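Gluconate kinase (Lactobacillus acidophilus, PDB 3LL3) binds ATP and D-xylulose and probably transfers a phosphate from ATP to a sugar or sugar acid such as gluconate. Local coordinates at residues Gly240-Ile245 against Ile265-Val269. Sequence-based numbering, arbitrary orientation.
Sequences GYLSTI and IRTIV
R266, on strand 263-269, lays its side chain across G240, S243 and T244 of helix 239-245. Its CB lies 3.7 Å from T244 OG1, and CG passes the same oxygen a little farther off. R266 CD makes the closest approach, 3.2 Å from T244 OG1 and 3.5 Å from G240 O. With the chain extended from CG to NE (chi3 -176°), the guanidinium is carried on to G240, whose CA sits 3.6 Å above one face of its plane, toward the rim. Glycine suits the place because its bare CA lets the guanidinium lie close; a larger side chain could press on NE, a buried atom without a hydrogen-bond partner. At the tip, R266 NH1 meets S243 CB at 3.9 Å. T244 suits its place because its two branches do different work: T244 OG1 donates to G240 O of its own helix, 2.7 Å away (160°), while the methyl CG2 packs on I268 CD1. I268 CD1 also packs 3.7 Å from I245 CG2 and more loosely against the Y241 ring, an apolar patch extended by L291 of the adjacent strand. A leucine here lacks the guanidinium, and would probably leave G240 CA without its flat partner and the D-xylulose pocket without the positive group that touches the sugar. The short axes cross at 82°; R266 carries the contact to the D-xylulose pocket, in the interdomain cleft of an FGGY kinase with the actin-like ATPase fold.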
loop_
_atom_site.group_PDB
_atom_site.type_symbol
_atom_site.label_atom_id
_atom_site.label_comp_id
_atom_site.label_asym_id
_atom_site.label_seq_id
_atom_site.Cartn_x
_atom_site.Cartn_y
_atom_site.Cartn_z
ATOM N N GLY A 240 -7.153 23.143 22.745
ATOM C CA GLY A 240 -7.695 21.804 22.920
ATOM C C GLY A 240 -8.895 21.738 23.848
ATOM O O GLY A 240 -9.920 21.135 23.517
ATOM N N TYR A 241 -8.768 22.355 25.017
ATOM C CA TYR A 241 -9.850 22.381 25.989
ATOM C C TYR A 241 -11.013 23.221 25.495
ATOM O O TYR A 241 -12.161 22.790 25.548
ATOM C CB TYR A 241 -9.353 22.965 27.307
ATOM C CG TYR A 241 -10.463 23.160 28.311
ATOM C CD1 TYR A 241 -11.047 22.074 28.956
ATOM C CD2 TYR A 241 -10.942 24.425 28.593
ATOM C CE1 TYR A 241 -12.069 22.259 29.881
ATOM C CE2 TYR A 241 -11.960 24.618 29.507
ATOM C CZ TYR A 241 -12.516 23.534 30.149
ATOM O OH TYR A 241 -13.530 23.759 31.049
ATOM N N LEU A 242 -10.713 24.444 25.057
ATOM C CA LEU A 242 -11.740 25.361 24.606
ATOM C C LEU A 242 -12.500 24.834 23.374
ATOM O O LEU A 242 -13.718 24.990 23.292
ATOM C CB LEU A 242 -11.147 26.741 24.349
ATOM C CG LEU A 242 -10.708 27.445 25.642
ATOM C CD1 LEU A 242 -10.155 28.837 25.366
ATOM C CD2 LEU A 242 -11.856 27.519 26.620
ATOM N N SER A 243 -11.780 24.237 22.427
ATOM C CA SER A 243 -12.400 23.643 21.254
ATOM C C SER A 243 -13.367 22.527 21.641
ATOM O O SER A 243 -14.320 22.278 20.931
ATOM C CB SER A 243 -11.344 23.077 20.302
ATOM O OG SER A 243 -10.705 24.136 19.628
ATOM N N THR A 244 -13.093 21.849 22.757
ATOM C CA THR A 244 -13.952 20.768 23.245
ATOM C C THR A 244 -15.235 21.296 23.914
ATOM O O THR A 244 -16.365 20.927 23.509
ATOM C CB THR A 244 -13.189 19.841 24.215
ATOM O OG1 THR A 244 -11.981 19.399 23.595
ATOM C CG2 THR A 244 -14.047 18.623 24.577
ATOM N N ILE A 245 -15.086 22.156 24.923
ATOM C CA ILE A 245 -16.283 22.747 25.503
ATOM C C ILE A 245 -16.987 23.676 24.501
ATOM O O ILE A 245 -18.189 23.863 24.579
ATOM C CB ILE A 245 -16.038 23.481 26.844
ATOM C CG1 ILE A 245 -15.255 24.779 26.636
ATOM C CG2 ILE A 245 -15.326 22.565 27.844
ATOM C CD1 ILE A 245 -15.237 25.688 27.891
ATOM N N ILE A 265 -9.337 13.860 18.396
ATOM C CA ILE A 265 -10.468 13.313 19.145
ATOM C C ILE A 265 -10.272 13.570 20.648
ATOM O O ILE A 265 -9.199 13.292 21.196
ATOM C CB ILE A 265 -10.688 11.797 18.847
ATOM C CG1 ILE A 265 -11.955 11.289 19.552
ATOM C CG2 ILE A 265 -9.476 10.967 19.214
ATOM C CD1 ILE A 265 -13.269 11.759 18.857
ATOM N N ARG A 266 -11.292 14.113 21.312
ATOM C CA ARG A 266 -11.181 14.481 22.721
ATOM C C ARG A 266 -12.466 14.268 23.509
ATOM O O ARG A 266 -13.574 14.289 22.959
ATOM C CB ARG A 266 -10.854 15.953 22.857
ATOM C CG ARG A 266 -9.659 16.414 22.101
ATOM C CD ARG A 266 -9.565 17.907 22.225
ATOM N NE ARG A 266 -8.469 18.463 21.445
ATOM C CZ ARG A 266 -8.624 19.187 20.338
ATOM N NH1 ARG A 266 -9.847 19.454 19.865
ATOM N NH2 ARG A 266 -7.541 19.656 19.713
ATOM N N THR A 267 -12.300 14.131 24.815
ATOM C CA THR A 267 -13.424 13.985 25.717
ATOM C C THR A 267 -13.003 14.439 27.110
ATOM O O THR A 267 -11.820 14.447 27.424
ATOM C CB THR A 267 -13.932 12.522 25.738
ATOM O OG1 THR A 267 -15.210 12.470 26.383
ATOM C CG2 THR A 267 -12.932 11.602 26.465
ATOM N N ILE A 268 -13.967 14.819 27.940
ATOM C CA ILE A 268 -13.675 15.332 29.270
ATOM C C ILE A 268 -14.234 14.373 30.308
ATOM O O ILE A 268 -15.413 13.999 30.239
ATOM C CB ILE A 268 -14.274 16.736 29.438
ATOM C CG1 ILE A 268 -13.523 17.722 28.535
ATOM C CG2 ILE A 268 -14.248 17.174 30.905
ATOM C CD1 ILE A 268 -14.157 19.078 28.420
ATOM N N VAL A 269 -13.382 13.959 31.247
ATOM C CA VAL A 269 -13.759 12.974 32.261
ATOM C C VAL A 269 -13.581 13.572 33.654
ATOM O O VAL A 269 -12.944 14.625 33.798
ATOM C CB VAL A 269 -12.941 11.663 32.122
ATOM C CG1 VAL A 269 -13.264 10.991 30.811
ATOM C CG2 VAL A 269 -11.438 11.959 32.191
#